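Side-chain contacts in lipid binding hydrolase (Escherichia coli, PDB 2IF6), which probably acts as a hydrolase with a permuted papain-like amidase fold, although its natural substrate is not established: residues A[24-29]-A[142-147]; A[35-40]-A[56-61]; A[91-96]-A[120-125]. All blocks are in the same frame, centred on the assembly; numbering follows the deposited sequence.

Contact 1 of 3, residues A[24-29]-A[142-147]; sequences QLATHS and PLVQAK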
ATOM      1  N   GLN A  24       2.445  -8.999  -8.100  1.00 18.17           N
ATOM      2  CA  GLN A  24       1.426 -10.015  -7.771  1.00 17.94           C
ATOM      3  C   GLN A  24       2.051 -11.408  -7.605  1.00 17.93           C
ATOM      4  O   GLN A  24       1.762 -12.160  -6.656  1.00 17.43           O
ATOM      5  CB  GLN A  24       0.384 -10.056  -8.881  1.00 18.72           C
ATOM      6  CG  GLN A  24      -0.480  -8.799  -8.997  1.00 20.53           C
ATOM      7  CD  GLN A  24      -1.531  -8.979 -10.058  1.00 25.15           C
ATOM      8  OE1 GLN A  24      -1.248  -9.510 -11.135  1.00 30.35           O
ATOM      9  NE2 GLN A  24      -2.752  -8.583  -9.759  1.00 25.90           N
ATOM     10  N   LEU A  25       2.958 -11.737  -8.511  1.00 17.12           N
ATOM     11  CA  LEU A  25       3.611 -13.037  -8.506  1.00 18.29           C
ATOM     12  C   LEU A  25       4.578 -13.235  -7.337  1.00 17.82           C
ATOM     13  O   LEU A  25       4.521 -14.244  -6.647  1.00 18.57           O
ATOM     14  CB  LEU A  25       4.362 -13.195  -9.819  1.00 17.83           C
ATOM     15  CG  LEU A  25       3.559 -13.562 -11.062  1.00 20.55           C
ATOM     16  CD1 LEU A  25       4.547 -13.522 -12.207  1.00 20.15           C
ATOM     17  CD2 LEU A  25       2.920 -14.945 -10.901  1.00 22.00           C
ATOM     18  N   ALA A  26       5.481 -12.279  -7.127  1.00 17.74           N
ATOM     19  CA  ALA A  26       6.444 -12.337  -6.039  1.00 18.62           C
ATOM     20  C   ALA A  26       5.775 -12.379  -4.646  1.00 19.88           C
ATOM     21  O   ALA A  26       6.346 -12.908  -3.669  1.00 19.63           O
ATOM     22  CB  ALA A  26       7.384 -11.138  -6.127  1.00 18.00           C
ATOM     23  N   THR A  27       4.596 -11.770  -4.539  1.00 19.86           N
ATOM     24  CA  THR A  27       4.018 -11.593  -3.188  1.00 20.62           C
ATOM     25  C   THR A  27       2.823 -12.489  -2.949  1.00 21.33           C
ATOM     26  O   THR A  27       2.197 -12.405  -1.855  1.00 22.08           O
ATOM     27  CB  THR A  27       3.552 -10.164  -2.928  1.00 20.40           C
ATOM     28  OG1 THR A  27       2.446  -9.866  -3.795  1.00 19.93           O
ATOM     29  CG2 THR A  27       4.705  -9.140  -3.087  1.00 20.25           C
ATOM     30  N   HIS A  28       2.531 -13.316  -3.961  1.00 21.57           N
ATOM     31  CA  HIS A  28       1.423 -14.275  -4.051  1.00 23.57           C
ATOM     32  C   HIS A  28       0.089 -13.593  -3.816  1.00 23.45           C
ATOM     33  O   HIS A  28      -0.665 -13.975  -2.923  1.00 24.56           O
ATOM     34  CB  HIS A  28       1.606 -15.483  -3.106  1.00 24.03           C
ATOM     35  CG  HIS A  28       2.711 -16.419  -3.506  1.00 28.81           C
ATOM     36  ND1 HIS A  28       2.899 -17.649  -2.900  1.00 33.02           N
ATOM     37  CD2 HIS A  28       3.697 -16.297  -4.425  1.00 30.65           C
ATOM     38  CE1 HIS A  28       3.949 -18.246  -3.446  1.00 35.01           C
ATOM     39  NE2 HIS A  28       4.452 -17.447  -4.373  1.00 30.86           N
ATOM     40  N   SER A  29      -0.201 -12.559  -4.583  1.00 22.73           N
ATOM     41  CA  SER A  29      -1.284 -11.667  -4.193  1.00 23.07           C
ATOM     42  C   SER A  29      -1.935 -11.139  -5.438  1.00 23.26           C
ATOM     43  O   SER A  29      -1.271 -11.031  -6.473  1.00 23.73           O
ATOM     44  CB  SER A  29      -0.709 -10.483  -3.374  1.00 23.86           C
ATOM     45  OG  SER A  29      -1.734  -9.558  -3.012  1.00 23.39           O
ATOM     46  N   PRO A 142      10.229 -16.405 -13.985  1.00 31.57           N
ATOM     47  CA  PRO A 142      11.103 -15.691 -14.927  1.00 31.04           C
ATOM     48  C   PRO A 142      10.617 -14.280 -15.245  1.00 30.36           C
ATOM     49  O   PRO A 142      11.441 -13.404 -15.543  1.00 29.87           O
ATOM     50  CB  PRO A 142      11.048 -16.555 -16.192  1.00 31.27           C
ATOM     51  CG  PRO A 142      10.616 -17.907 -15.727  1.00 32.09           C
ATOM     52  CD  PRO A 142       9.653 -17.619 -14.597  1.00 31.63           C
ATOM     53  N   LEU A 143       9.299 -14.056 -15.171  1.00 28.93           N
ATOM     54  CA  LEU A 143       8.750 -12.707 -15.315  1.00 28.67           C
ATOM     55  C   LEU A 143       9.276 -11.836 -14.179  1.00 27.09           C
ATOM     56  O   LEU A 143       9.686 -10.711 -14.400  1.00 26.90           O
ATOM     57  CB  LEU A 143       7.220 -12.718 -15.337  1.00 29.20           C
ATOM     58  CG  LEU A 143       6.491 -11.479 -15.881  1.00 33.19           C
ATOM     59  CD1 LEU A 143       5.265 -11.875 -16.664  1.00 35.14           C
ATOM     60  CD2 LEU A 143       6.075 -10.494 -14.778  1.00 34.09           C
ATOM     61  N   VAL A 144       9.302 -12.386 -12.969  1.00 26.01           N
ATOM     62  CA  VAL A 144       9.791 -11.666 -11.823  1.00 24.47           C
ATOM     63  C   VAL A 144      11.312 -11.403 -11.968  1.00 24.98           C
ATOM     64  O   VAL A 144      11.772 -10.261 -11.745  1.00 25.30           O
ATOM     65  CB  VAL A 144       9.445 -12.424 -10.531  1.00 24.62           C
ATOM     66  CG1 VAL A 144      10.176 -11.846  -9.325  1.00 24.14           C
ATOM     67  CG2 VAL A 144       7.912 -12.390 -10.308  1.00 24.87           C
ATOM     68  N   GLN A 145      12.071 -12.447 -12.323  1.00 24.70           N
ATOM     69  CA  GLN A 145      13.519 -12.274 -12.512  0.50 24.28           C
ATOM     70  C   GLN A 145      13.830 -11.225 -13.587  1.00 24.01           C
ATOM     71  O   GLN A 145      14.745 -10.411 -13.383  1.00 22.72           O
ATOM     72  CB  GLN A 145      14.241 -13.607 -12.776  0.50 24.50           C
ATOM     73  CG  GLN A 145      14.418 -14.507 -11.546  0.50 24.31           C
ATOM     74  CD  GLN A 145      15.509 -14.032 -10.576  0.50 26.52           C
ATOM     75  OE1 GLN A 145      16.510 -13.407 -10.968  0.50 24.40           O
ATOM     76  NE2 GLN A 145      15.312 -14.330  -9.299  0.50 23.74           N
ATOM     77  N   ALA A 146      13.066 -11.197 -14.683  1.00 23.96           N
ATOM     78  CA  ALA A 146      13.277 -10.184 -15.733  1.00 23.72           C
ATOM     79  C   ALA A 146      13.071  -8.748 -15.225  1.00 23.10           C
ATOM     80  O   ALA A 146      13.879  -7.855 -15.488  1.00 22.31           O
ATOM     81  CB  ALA A 146      12.412 -10.459 -16.958  1.00 24.04           C
ATOM     82  N   LYS A 147      12.009  -8.529 -14.458  1.00 22.81           N
ATOM     83  CA  LYS A 147      11.735  -7.207 -13.913  0.50 22.47           C
ATOM     84  C   LYS A 147      12.777  -6.800 -12.858  1.00 21.78           C
ATOM     85  O   LYS A 147      13.148  -5.653 -12.768  1.00 21.78           O
ATOM     86  CB  LYS A 147      10.307  -7.125 -13.353  0.50 22.67           C
ATOM     87  CG  LYS A 147       9.185  -7.112 -14.454  0.50 24.02           C
ATOM     88  CD  LYS A 147       9.168  -5.835 -15.320  0.50 25.29           C
ATOM     89  CE  LYS A 147       8.954  -4.567 -14.503  0.50 26.35           C
ATOM     90  NZ  LYS A 147       8.736  -3.372 -15.383  0.50 29.41           N
TER

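Contact 2 of 3, residues A[35-40]-A[56-61]; sequences GMLVMR and TPLKQW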
ATOM      1  N   GLY A  35      -3.470   2.309  -0.683  1.00 14.63           N
ATOM      2  CA  GLY A  35      -3.413   3.661  -0.113  1.00 15.51           C
ATOM      3  C   GLY A  35      -4.295   3.680   1.124  1.00 14.99           C
ATOM      4  O   GLY A  35      -4.918   2.643   1.473  1.00 14.50           O
ATOM      5  N   MET A  36      -4.351   4.830   1.788  1.00 14.29           N
ATOM      6  CA  MET A  36      -5.126   4.939   3.036  1.00 14.15           C
ATOM      7  C   MET A  36      -6.095   6.078   2.878  1.00 13.14           C
ATOM      8  O   MET A  36      -5.714   7.176   2.399  1.00 12.70           O
ATOM      9  CB  MET A  36      -4.196   5.196   4.236  1.00 13.66           C
ATOM     10  CG  MET A  36      -4.877   5.364   5.682  1.00 14.79           C
ATOM     11  SD  MET A  36      -3.660   5.932   6.904  1.00 12.89           S
ATOM     12  CE  MET A  36      -3.647   7.738   6.600  1.00 14.49           C
ATOM     13  N   LEU A  37      -7.338   5.833   3.270  1.00 13.86           N
ATOM     14  CA  LEU A  37      -8.394   6.847   3.180  1.00 14.49           C
ATOM     15  C   LEU A  37      -8.064   7.987   4.159  1.00 14.68           C
ATOM     16  O   LEU A  37      -7.615   7.730   5.279  1.00 13.59           O
ATOM     17  CB  LEU A  37      -9.766   6.253   3.503  1.00 14.92           C
ATOM     18  CG  LEU A  37     -10.640   5.613   2.400  1.00 15.11           C
ATOM     19  CD1 LEU A  37     -11.172   6.678   1.479  1.00 16.07           C
ATOM     20  CD2 LEU A  37      -9.869   4.530   1.635  1.00 17.28           C
ATOM     21  N   VAL A  38      -8.230   9.234   3.689  1.00 14.10           N
ATOM     22  CA  VAL A  38      -8.228  10.419   4.570  1.00 16.47           C
ATOM     23  C   VAL A  38      -9.459  11.261   4.179  1.00 17.37           C
ATOM     24  O   VAL A  38      -9.611  11.645   2.998  1.00 17.98           O
ATOM     25  CB  VAL A  38      -6.931  11.249   4.502  1.00 17.47           C
ATOM     26  CG1 VAL A  38      -7.050  12.509   5.375  1.00 17.55           C
ATOM     27  CG2 VAL A  38      -5.763  10.441   4.981  1.00 16.67           C
ATOM     28  N   MET A  39     -10.354  11.478   5.142  1.00 16.74           N
ATOM     29  CA  MET A  39     -11.498  12.365   4.955  1.00 18.16           C
ATOM     30  C   MET A  39     -11.032  13.805   5.128  1.00 19.35           C
ATOM     31  O   MET A  39     -10.511  14.200   6.174  1.00 20.64           O
ATOM     32  CB  MET A  39     -12.668  12.009   5.891  1.00 18.65           C
ATOM     33  CG  MET A  39     -13.032  10.529   5.890  1.00 18.12           C
ATOM     34  SD  MET A  39     -13.343   9.774   4.258  1.00 16.14           S
ATOM     35  CE  MET A  39     -14.863  10.569   3.853  1.00 19.50           C
ATOM     36  N   ARG A  40     -11.152  14.583   4.062  1.00 19.56           N
ATOM     37  CA  ARG A  40     -10.748  15.986   4.096  1.00 19.05           C
ATOM     38  C   ARG A  40     -11.994  16.810   3.842  1.00 18.31           C
ATOM     39  O   ARG A  40     -12.649  16.651   2.814  1.00 17.61           O
ATOM     40  CB  ARG A  40      -9.694  16.267   3.046  1.00 18.35           C
ATOM     41  CG  ARG A  40      -8.442  15.400   3.161  1.00 20.46           C
ATOM     42  CD  ARG A  40      -7.593  15.608   1.909  1.00 19.12           C
ATOM     43  NE  ARG A  40      -6.799  16.833   1.934  1.00 18.48           N
ATOM     44  CZ  ARG A  40      -6.357  17.461   0.841  1.00 20.42           C
ATOM     45  NH1 ARG A  40      -6.645  16.998  -0.376  1.00 18.60           N
ATOM     46  NH2 ARG A  40      -5.633  18.551   0.942  1.00 20.31           N
ATOM     47  N   THR A  56      -5.473  11.755  -3.495  1.00 18.17           N
ATOM     48  CA  THR A  56      -6.215  11.585  -4.724  1.00 18.44           C
ATOM     49  C   THR A  56      -7.695  11.389  -4.408  1.00 18.43           C
ATOM     50  O   THR A  56      -8.015  10.589  -3.540  1.00 18.38           O
ATOM     51  CB  THR A  56      -5.733  10.293  -5.440  1.00 18.84           C
ATOM     52  OG1 THR A  56      -4.337  10.419  -5.715  1.00 21.02           O
ATOM     53  CG2 THR A  56      -6.477  10.066  -6.722  1.00 18.42           C
ATOM     54  N   PRO A  57      -8.606  12.080  -5.130  1.00 19.05           N
ATOM     55  CA  PRO A  57     -10.030  11.817  -4.882  1.00 18.01           C
ATOM     56  C   PRO A  57     -10.380  10.331  -5.054  1.00 17.64           C
ATOM     57  O   PRO A  57      -9.927   9.680  -5.980  1.00 17.07           O
ATOM     58  CB  PRO A  57     -10.738  12.684  -5.928  1.00 18.82           C
ATOM     59  CG  PRO A  57      -9.810  13.777  -6.212  1.00 19.02           C
ATOM     60  CD  PRO A  57      -8.418  13.161  -6.128  1.00 18.55           C
ATOM     61  N   LEU A  58     -11.147   9.792  -4.128  1.00 17.25           N
ATOM     62  CA  LEU A  58     -11.475   8.354  -4.134  1.00 17.99           C
ATOM     63  C   LEU A  58     -12.054   7.840  -5.473  1.00 19.15           C
ATOM     64  O   LEU A  58     -11.684   6.781  -5.962  1.00 18.37           O
ATOM     65  CB  LEU A  58     -12.425   8.032  -2.976  1.00 18.28           C
ATOM     66  CG  LEU A  58     -12.930   6.590  -2.899  1.00 17.05           C
ATOM     67  CD1 LEU A  58     -11.728   5.624  -2.630  1.00 15.12           C
ATOM     68  CD2 LEU A  58     -13.960   6.467  -1.783  1.00 17.30           C
ATOM     69  N   LYS A  59     -12.926   8.612  -6.095  1.00 20.24           N
ATOM     70  CA  LYS A  59     -13.514   8.164  -7.342  1.00 22.96           C
ATOM     71  C   LYS A  59     -12.411   7.958  -8.369  1.00 22.09           C
ATOM     72  O   LYS A  59     -12.377   6.927  -9.032  1.00 21.81           O
ATOM     73  CB  LYS A  59     -14.587   9.143  -7.852  1.00 23.00           C
ATOM     74  CG  LYS A  59     -15.162   8.713  -9.205  1.00 26.70           C
ATOM     75  CD  LYS A  59     -16.143   9.760  -9.787  1.00 28.74           C
ATOM     76  CE  LYS A  59     -16.376   9.478 -11.288  1.00 34.81           C
ATOM     77  NZ  LYS A  59     -15.116   9.747 -12.042  1.00 37.52           N
ATOM     78  N   GLN A  60     -11.484   8.913  -8.460  1.00 21.99           N
ATOM     79  CA  GLN A  60     -10.378   8.821  -9.423  1.00 23.26           C
ATOM     80  C   GLN A  60      -9.408   7.651  -9.067  1.00 21.66           C
ATOM     81  O   GLN A  60      -8.938   6.897  -9.948  1.00 19.64           O
ATOM     82  CB  GLN A  60      -9.668  10.174  -9.500  1.00 22.92           C
ATOM     83  CG  GLN A  60      -8.274  10.202 -10.112  1.00 28.00           C
ATOM     84  CD  GLN A  60      -7.580  11.554  -9.875  1.00 28.43           C
ATOM     85  OE1 GLN A  60      -8.245  12.606  -9.854  1.00 33.71           O
ATOM     86  NE2 GLN A  60      -6.256  11.526  -9.665  1.00 33.33           N
ATOM     87  N   TRP A  61      -9.101   7.513  -7.783  1.00 18.67           N
ATOM     88  CA  TRP A  61      -8.267   6.388  -7.334  1.00 19.00           C
ATOM     89  C   TRP A  61      -8.813   5.022  -7.769  1.00 18.45           C
ATOM     90  O   TRP A  61      -8.081   4.182  -8.257  1.00 18.44           O
ATOM     91  CB  TRP A  61      -8.109   6.422  -5.812  1.00 17.67           C
ATOM     92  CG  TRP A  61      -7.017   5.519  -5.350  1.00 18.38           C
ATOM     93  CD1 TRP A  61      -5.692   5.838  -5.214  1.00 17.24           C
ATOM     94  CD2 TRP A  61      -7.139   4.122  -5.017  1.00 17.08           C
ATOM     95  NE1 TRP A  61      -4.979   4.728  -4.778  1.00 15.15           N
ATOM     96  CE2 TRP A  61      -5.858   3.675  -4.631  1.00 16.56           C
ATOM     97  CE3 TRP A  61      -8.213   3.217  -4.995  1.00 15.41           C
ATOM     98  CZ2 TRP A  61      -5.621   2.361  -4.245  1.00 17.64           C
ATOM     99  CZ3 TRP A  61      -7.983   1.920  -4.580  1.00 14.79           C
ATOM    100  CH2 TRP A  61      -6.685   1.503  -4.222  1.00 16.51           C
TER

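Contact 3 of 3, residues A[91-96]-A[120-125]; sequences AKRYLG and YQNALG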
ATOM      1  N   ALA A  91       0.251  11.402   8.344  1.00 19.76           N
ATOM      2  CA  ALA A  91       0.311  11.264   6.892  1.00 20.01           C
ATOM      3  C   ALA A  91       0.947  12.516   6.283  1.00 20.98           C
ATOM      4  O   ALA A  91       1.666  12.428   5.282  1.00 19.98           O
ATOM      5  CB  ALA A  91      -1.052  11.029   6.309  1.00 18.55           C
ATOM      6  N   LYS A  92       0.678  13.676   6.891  1.00 21.85           N
ATOM      7  CA  LYS A  92       1.164  14.957   6.353  1.00 23.60           C
ATOM      8  C   LYS A  92       2.681  15.032   6.242  1.00 23.57           C
ATOM      9  O   LYS A  92       3.191  15.711   5.380  1.00 24.08           O
ATOM     10  CB  LYS A  92       0.677  16.130   7.206  1.00 23.52           C
ATOM     11  CG  LYS A  92      -0.803  16.389   7.092  1.00 25.99           C
ATOM     12  CD  LYS A  92      -1.202  17.596   7.954  1.00 28.55           C
ATOM     13  CE  LYS A  92      -2.697  17.874   7.780  1.00 33.28           C
ATOM     14  NZ  LYS A  92      -3.229  18.953   8.697  1.00 35.83           N
ATOM     15  N   ARG A  93       3.389  14.327   7.110  1.00 25.03           N
ATOM     16  CA  ARG A  93       4.853  14.363   7.167  1.00 26.51           C
ATOM     17  C   ARG A  93       5.516  13.699   5.959  1.00 25.37           C
ATOM     18  O   ARG A  93       6.684  13.930   5.706  1.00 25.70           O
ATOM     19  CB  ARG A  93       5.363  13.713   8.463  1.00 26.20           C
ATOM     20  CG  ARG A  93       4.722  14.274   9.756  1.00 28.89           C
ATOM     21  CD  ARG A  93       5.126  13.478  11.005  1.00 31.90           C
ATOM     22  NE  ARG A  93       6.569  13.258  11.094  1.00 41.15           N
ATOM     23  CZ  ARG A  93       7.123  12.105  11.483  1.00 47.18           C
ATOM     24  NH1 ARG A  93       6.354  11.062  11.821  1.00 48.39           N
ATOM     25  NH2 ARG A  93       8.450  11.981  11.526  1.00 49.47           N
ATOM     26  N   TYR A  94       4.767  12.890   5.206  1.00 24.21           N
ATOM     27  CA  TYR A  94       5.315  12.138   4.059  1.00 22.74           C
ATOM     28  C   TYR A  94       4.916  12.744   2.705  1.00 22.44           C
ATOM     29  O   TYR A  94       5.403  12.302   1.655  1.00 22.17           O
ATOM     30  CB  TYR A  94       4.848  10.667   4.120  1.00 22.75           C
ATOM     31  CG  TYR A  94       5.329   9.942   5.364  1.00 22.66           C
ATOM     32  CD1 TYR A  94       6.506   9.206   5.350  1.00 22.26           C
ATOM     33  CD2 TYR A  94       4.607  10.006   6.551  1.00 21.72           C
ATOM     34  CE1 TYR A  94       6.952   8.537   6.508  1.00 24.11           C
ATOM     35  CE2 TYR A  94       5.055   9.379   7.715  1.00 23.74           C
ATOM     36  CZ  TYR A  94       6.218   8.645   7.686  1.00 24.30           C
ATOM     37  OH  TYR A  94       6.648   8.014   8.837  1.00 25.02           O
ATOM     38  N   LEU A  95       4.033  13.749   2.718  1.00 21.82           N
ATOM     39  CA  LEU A  95       3.557  14.324   1.475  1.00 21.61           C
ATOM     40  C   LEU A  95       4.716  14.889   0.670  1.00 22.22           C
ATOM     41  O   LEU A  95       5.653  15.484   1.233  1.00 23.35           O
ATOM     42  CB  LEU A  95       2.534  15.444   1.730  1.00 21.08           C
ATOM     43  CG  LEU A  95       1.180  14.989   2.244  1.00 21.18           C
ATOM     44  CD1 LEU A  95       0.389  16.139   2.835  1.00 20.26           C
ATOM     45  CD2 LEU A  95       0.342  14.262   1.112  1.00 19.24           C
ATOM     46  N   GLY A  96       4.666  14.682  -0.637  1.00 23.02           N
ATOM     47  CA  GLY A  96       5.713  15.178  -1.521  1.00 22.70           C
ATOM     48  C   GLY A  96       6.944  14.308  -1.676  1.00 22.67           C
ATOM     49  O   GLY A  96       7.792  14.619  -2.500  1.00 23.11           O
ATOM     50  N   TYR A 120       0.846   4.147  10.087  1.00 16.83           N
ATOM     51  CA  TYR A 120       0.168   3.471  11.203  1.00 17.29           C
ATOM     52  C   TYR A 120       1.119   3.307  12.370  1.00 18.86           C
ATOM     53  O   TYR A 120       0.727   3.443  13.541  1.00 19.10           O
ATOM     54  CB  TYR A 120      -0.384   2.105  10.781  1.00 17.09           C
ATOM     55  CG  TYR A 120      -1.858   2.162  10.482  1.00 16.54           C
ATOM     56  CD1 TYR A 120      -2.327   2.564   9.230  1.00 17.08           C
ATOM     57  CD2 TYR A 120      -2.790   1.879  11.468  1.00 16.53           C
ATOM     58  CE1 TYR A 120      -3.708   2.629   8.971  1.00 17.80           C
ATOM     59  CE2 TYR A 120      -4.156   1.967  11.234  1.00 14.34           C
ATOM     60  CZ  TYR A 120      -4.611   2.339   9.977  1.00 13.98           C
ATOM     61  OH  TYR A 120      -5.963   2.375   9.738  1.00 15.95           O
ATOM     62  N   GLN A 121       2.366   3.010  12.042  1.00 19.86           N
ATOM     63  CA  GLN A 121       3.346   2.713  13.074  1.00 22.86           C
ATOM     64  C   GLN A 121       3.644   4.001  13.811  1.00 22.93           C
ATOM     65  O   GLN A 121       3.664   4.035  15.028  1.00 23.00           O
ATOM     66  CB  GLN A 121       4.602   2.094  12.454  1.00 22.69           C
ATOM     67  CG  GLN A 121       5.960   2.388  13.184  1.00 28.40           C
ATOM     68  CD  GLN A 121       6.035   1.850  14.591  1.00 33.91           C
ATOM     69  OE1 GLN A 121       6.718   2.432  15.458  1.00 37.97           O
ATOM     70  NE2 GLN A 121       5.347   0.743  14.844  1.00 35.24           N
ATOM     71  N   ASN A 122       3.863   5.075  13.064  1.00 23.83           N
ATOM     72  CA  ASN A 122       4.262   6.321  13.692  1.00 24.35           C
ATOM     73  C   ASN A 122       3.131   7.075  14.375  1.00 24.53           C
ATOM     74  O   ASN A 122       3.359   7.741  15.374  1.00 25.46           O
ATOM     75  CB  ASN A 122       5.046   7.188  12.716  1.00 24.97           C
ATOM     76  CG  ASN A 122       6.466   6.667  12.521  1.00 28.20           C
ATOM     77  OD1 ASN A 122       7.252   6.625  13.474  1.00 31.25           O
ATOM     78  ND2 ASN A 122       6.780   6.205  11.317  1.00 29.99           N
ATOM     79  N   ALA A 123       1.909   6.913  13.885  1.00 23.75           N
ATOM     80  CA  ALA A 123       0.765   7.583  14.494  1.00 24.21           C
ATOM     81  C   ALA A 123       0.183   6.835  15.714  1.00 24.62           C
ATOM     82  O   ALA A 123      -0.123   7.462  16.746  1.00 25.71           O
ATOM     83  CB  ALA A 123      -0.320   7.854  13.464  1.00 23.16           C
ATOM     84  N   LEU A 124       0.006   5.522  15.595  1.00 24.19           N
ATOM     85  CA  LEU A 124      -0.728   4.740  16.600  1.00 24.36           C
ATOM     86  C   LEU A 124       0.142   3.668  17.274  1.00 24.60           C
ATOM     87  O   LEU A 124      -0.333   2.972  18.171  1.00 24.48           O
ATOM     88  CB  LEU A 124      -1.961   4.060  15.946  1.00 23.86           C
ATOM     89  CG  LEU A 124      -2.924   4.947  15.131  1.00 24.65           C
ATOM     90  CD1 LEU A 124      -4.101   4.149  14.632  1.00 20.87           C
ATOM     91  CD2 LEU A 124      -3.396   6.157  16.014  1.00 22.29           C
ATOM     92  N   GLY A 125       1.381   3.522  16.814  1.00 24.65           N
ATOM     93  CA  GLY A 125       2.263   2.427  17.254  1.00 25.08           C
ATOM     94  C   GLY A 125       1.737   1.043  16.920  1.00 24.63           C
ATOM     95  O   GLY A 125       2.035   0.078  17.629  1.00 26.63           O
TER

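Contact 1 of 3, residues A[24-29]-A[142-147]
The packing of Leu-25 and Ala-26 against Val-144 and Leu-143 joins two helices far apart in the chain, 20-27 and 142-152, within a permuted papain-like fold. The backbones come nearest at Ala-26 and Val-144, whose CA atoms are 6.7 Å apart. The contact is small, burying 147 Å² in all.

Val-144 supplies the inner part of the interface, and its two methyls have different partners. CG2 rests over the base of Leu-25, 3.7 Å from its CB, and lies 4.0 Å from the backbone N of Ala-26; it therefore touches the helix surface as well as a side chain. With CG1 anti to the backbone N (chi1 169°), the other branch turns to Ala-26, where CG1 and CB are 4.3 Å apart. Leu-25 lies obliquely to Val-144, and its CD1 is 4.0 Å from Val-144 CG2. The same CD1 reaches over to Leu-143, 4.2 Å from its CB, and there the two leucine side chains cross at about a right angle. Leu-143 also packs on Lys-21 and Ala-22, one turn earlier in helix 20-27.

Just beyond the contact, helix 20-27 closes in a Schellman motif: His-28 takes a positive phi of 55°, Ser-29 N bonds to Gln-24 O at 2.9 Å, and a weaker bond joins His-28 N to Leu-25 O. His-28 NE2 is hydrogen-bonded to Asp-138 OD2, and Ala-26 shares a backbone hydrogen bond with Asp-138, which fastens this helix end to the chain leading into helix 142-152.

Since no hydrogen bond or salt bridge spans the two segments, what holds them to each other directly is van der Waals contact of aliphatic groups, while the directional bonds, from Ala-26 and His-28, go to Asp-138 outside the two segments.

Contact 2 of 3, residues A[35-40]-A[56-61]
Leu-37 and Leu-58 make the aliphatic part of this contact, and Gly-35 and Trp-61 the aromatic part; together they set strand 33-40 against the start of helix 58-63. The two segments bury 120 Å² between them.

In the aliphatic part the leucines meet methyl to methyl, CD1 of Leu-37 lying 4.3 Å from CD1 of Leu-58. Leu-58 leaves its helix directed at the strand. Leu-37 does not start out that way, but its bends at the first two torsions bring CD1 across. The CA atoms of Leu-37 and Leu-58 stay 8.1 Å apart, so side chains alone bridge the gap. Ile-11 of the neighbouring strand and Trp-3 touch both leucines.

The aromatic part lies one turn further along the helix, where Trp-61 extends its indole with CG anti to the backbone N (chi1 -166°), and CZ2 comes to 4.2 Å from Gly-35 N. At this point the ring meets bare backbone. It also touches the ring of His-33, the two planes inclined by about 25°.

No polar bond crosses between the segments. Pro-57 occupies the N-cap position, and its O accepts from Trp-61 N at 2.9 Å, fixing the first helical turn that carries both Leu-58 and Trp-61. Indole NE1 makes a weak hydrogen bond to Glu-48 OE1, whereas Thr-56 OG1 bonds to OE2 of the same carboxylate.

His-33 and Glu-48, with Cys-112, have the geometry of a possible catalytic triad, consistent with the papain-like family. Trp-61 touches that group directly, through the His-33 ring and the weak bond to Glu-48, while its link to strand 33-40 at Gly-35 is van der Waals contact alone.

Contact 3 of 3, residues A[91-96]-A[120-125]
Asn-122 gives up more surface than any other residue here, 42 Å², and divides it between Tyr-94 and Arg-93, which reach it from the turn that follows helix 81-91. Its CG stands anti to the carbonyl carbon, and the amide group projects toward that turn.

Tyr-94, with 25 Å² covered, brings its hydroxyl end to the amide. OH lies 3.1 Å from Asn-122 ND2 and 3.9 Å from CG of the same residue. ND2 sits at the edge of the phenol ring, near its plane, and the ring and amide planes are inclined by 32°; the amide is therefore beyond the ring's rim and not stacked on its face. An established partner of ND2 is Lys-118 O, one turn back in the same helix, so this bond ties the amide down to its own backbone.

That helix, 112-124, begins at Cys-112, the presumed nucleophile of a papain-like active site, and Asn-122 belongs to its far, C-terminal end. The Tyr-94 ring lies along it, its hydroxyl toward the C-terminal end, touching Val-115, Lys-118 and Val-119, and also meets Phe-47 of the central sheet. At its base the backbone is held by Tyr-94 N bonding to Ala-91 O at 3.1 Å.

Arg-93 contributes at the exposed margin, with 19 Å². Its chain bends at chi3 (49°), and the guanidinium arrives with NH1 4.2 Å from Asn-122 CB, a loose approach to aliphatic carbon. That CB lies at the guanidinium edge, near its plane, while the amide plane stands almost perpendicular to the guanidinium, at 87°.

In the fold
Contacts 2 and 3 are neighbours, their centres 16 Å apart, and they touch through Met-36: its SD is 3.9 Å from Tyr-120 CE1 and its CE 4.2 Å from Ala-91 CB. Met-36 of the contact 2 strand thus packs on the helix of contact 3, 112-124, whose first residue, Cys-112, forms a possible triad with His-33 and Glu-48. Contact 1 lies across the chain's centre, its nearest atoms about 12 Å from contact 2 and about 17 Å from contact 3. Helix 20-27 and strand 33-40 nevertheless follow each other in sequence, and the loop closed by contact 1 encloses both other contacts, which come in series along the chain.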